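Local coordinates for extracellular haem-binding protein (Streptomyces reticuli, PDB 3FPW), which binds haem outside the cell and probably degrades it, its oligomeric assembly being essential for interaction with a cognate two-component sensor kinase, at residues V88-V93 / I168-A173. Residues are numbered along the deposited sequence; the frame is centred on the assembly and turned at random.
Sequences VSVAVV and IGVAGA. With PO4 (phosphate ion), chain D.
Gly-172 closes the strand pairing by sitting almost against Val-88, their CA atoms 4.4 Å apart, on backbone angles (phi 121°, psi -15°) that would jam a side chain against the preceding carbonyl oxygen; a CB would also press on Val-88 CA. Its amide N, where the strand has ended, gives a nearly straight hydrogen bond of 2.7 Å to O1 of a phosphate ion, probably taken from the crystallisation liquor and also held by Lys-119. Ahead of Gly-172, strands 89-93 and 168-171 run antiparallel, with Ser-89/Ala-171 and Ala-91/Gly-169 as hydrogen-bonded pairs. Each pair is joined twice, the straightest link being Gly-169 N to Ala-91 O at 2.8 Å. The carbonyls of these four residues also receive CA-H contacts, as from Val-170 CA to Ser-89 O at 3.3 Å. On the face bearing Val-90, Val-92, Ile-168 and Val-170, branched side chains lie alongside one another. Val-170 reaches two valines with different methyls: CG1, anti to the backbone N (chi1 176°), crosses Val-88 at CB, 3.7 Å away, while CG2 lies beside Val-90 CG2 at 4.0 Å. Replacing Val-170 by an alanine removes both methyls and is likely to open a gap beside Val-88 and Val-90. Further along, Ile-168 splits its branches, CG2 lying beside Val-90 CG1 and CG1 beside Val-92 CG2, each at 4.2 Å. This is the central pairing of the chain's four-stranded antiparallel sheet in the HbpS-like domain (GAF clan), flanked by 99-104 and 155-160 and with helices on both faces. Helices 67-83 and 176-187 pack on the valine and isoleucine face, whereas helix 112-126 lies over the other, where it meets Ala-91 and Ala-171 and where Ser-112 hydrogen-bonds Ser-89 OG.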
loop_
_atom_site.group_PDB
_atom_site.type_symbol
_atom_site.label_atom_id
_atom_site.label_comp_id
_atom_site.label_asym_id
_atom_site.label_seq_id
_atom_site.Cartn_x
_atom_site.Cartn_y
_atom_site.Cartn_z
ATOM N N VAL A 88 10.436 24.980 -2.352
ATOM C CA VAL A 88 9.607 24.083 -3.163
ATOM C C VAL A 88 10.292 22.753 -3.336
ATOM O O VAL A 88 11.504 22.639 -3.134
ATOM C CB VAL A 88 9.305 24.659 -4.563
ATOM C CG1 VAL A 88 8.573 26.020 -4.437
ATOM C CG2 VAL A 88 10.588 24.764 -5.452
ATOM N N SER A 89 9.511 21.738 -3.679
ATOM C CA SER A 89 10.057 20.514 -4.222
ATOM C C SER A 89 9.755 20.495 -5.707
ATOM O O SER A 89 8.742 21.065 -6.162
ATOM C CB SER A 89 9.434 19.261 -3.564
ATOM O OG SER A 89 9.740 19.166 -2.180
ATOM N N VAL A 90 10.603 19.807 -6.468
ATOM C CA VAL A 90 10.466 19.770 -7.919
ATOM C C VAL A 90 10.644 18.330 -8.377
ATOM O O VAL A 90 11.509 17.604 -7.877
ATOM C CB VAL A 90 11.511 20.691 -8.619
ATOM C CG1 VAL A 90 11.325 20.667 -10.135
ATOM C CG2 VAL A 90 11.375 22.121 -8.118
ATOM N N ALA A 91 9.807 17.906 -9.313
ATOM C CA ALA A 91 9.967 16.570 -9.888
ATOM C C ALA A 91 9.939 16.653 -11.387
ATOM O O ALA A 91 9.146 17.430 -11.950
ATOM C CB ALA A 91 8.860 15.640 -9.424
ATOM N N VAL A 92 10.727 15.797 -12.047
ATOM C CA VAL A 92 10.561 15.628 -13.492
ATOM C C VAL A 92 10.168 14.174 -13.733
ATOM O O VAL A 92 10.855 13.259 -13.272
ATOM C CB VAL A 92 11.855 15.975 -14.267
ATOM C CG1 VAL A 92 11.689 15.754 -15.770
ATOM C CG2 VAL A 92 12.309 17.421 -13.961
ATOM N N VAL A 93 9.040 13.973 -14.409
ATOM C CA VAL A 93 8.486 12.641 -14.637
ATOM C C VAL A 93 8.401 12.380 -16.153
ATOM O O VAL A 93 7.927 13.205 -16.933
ATOM C CB VAL A 93 7.080 12.500 -13.964
ATOM C CG1 VAL A 93 6.422 11.162 -14.330
ATOM C CG2 VAL A 93 7.186 12.655 -12.435
ATOM N N ILE A 168 7.169 18.557 -15.709
ATOM C CA ILE A 168 7.879 19.149 -14.588
ATOM C C ILE A 168 6.827 19.621 -13.591
ATOM O O ILE A 168 5.883 20.326 -13.980
ATOM C CB ILE A 168 8.708 20.353 -15.036
ATOM C CG1 ILE A 168 9.731 19.909 -16.079
ATOM C CG2 ILE A 168 9.385 20.983 -13.821
ATOM C CD1 ILE A 168 10.489 21.063 -16.745
ATOM N N GLY A 169 6.954 19.182 -12.342
ATOM C CA GLY A 169 5.994 19.523 -11.297
ATOM C C GLY A 169 6.661 20.220 -10.127
ATOM O O GLY A 169 7.768 19.888 -9.759
ATOM N N VAL A 170 5.990 21.231 -9.569
ATOM C CA VAL A 170 6.535 22.017 -8.463
ATOM C C VAL A 170 5.469 22.152 -7.430
ATOM O O VAL A 170 4.286 22.328 -7.769
ATOM C CB VAL A 170 6.956 23.427 -8.925
ATOM C CG1 VAL A 170 7.451 24.295 -7.736
ATOM C CG2 VAL A 170 8.055 23.293 -9.956
ATOM N N ALA A 171 5.863 22.043 -6.179
ATOM C CA ALA A 171 4.892 22.241 -5.102
ATOM C C ALA A 171 5.568 22.884 -3.909
ATOM O O ALA A 171 6.783 22.769 -3.762
ATOM C CB ALA A 171 4.278 20.869 -4.711
ATOM N N GLY A 172 4.815 23.624 -3.090
ATOM C CA GLY A 172 5.410 24.229 -1.895
ATOM C C GLY A 172 5.298 25.741 -1.848
ATOM O O GLY A 172 5.504 26.335 -0.790
ATOM N N ALA A 173 4.985 26.372 -2.983
ATOM C CA ALA A 173 4.761 27.820 -2.994
ATOM C C ALA A 173 3.372 28.130 -2.435
ATOM O O ALA A 173 2.536 27.230 -2.263
ATOM C CB ALA A 173 4.902 28.398 -4.403
HETATM P P PO4 D . 1.170 22.548 -3.127
HETATM O O1 PO4 D . 2.185 23.609 -3.539
HETATM O O2 PO4 D . 0.058 23.273 -2.410
HETATM O O3 PO4 D . 0.624 21.986 -4.400
HETATM O O4 PO4 D . 1.690 21.388 -2.247
#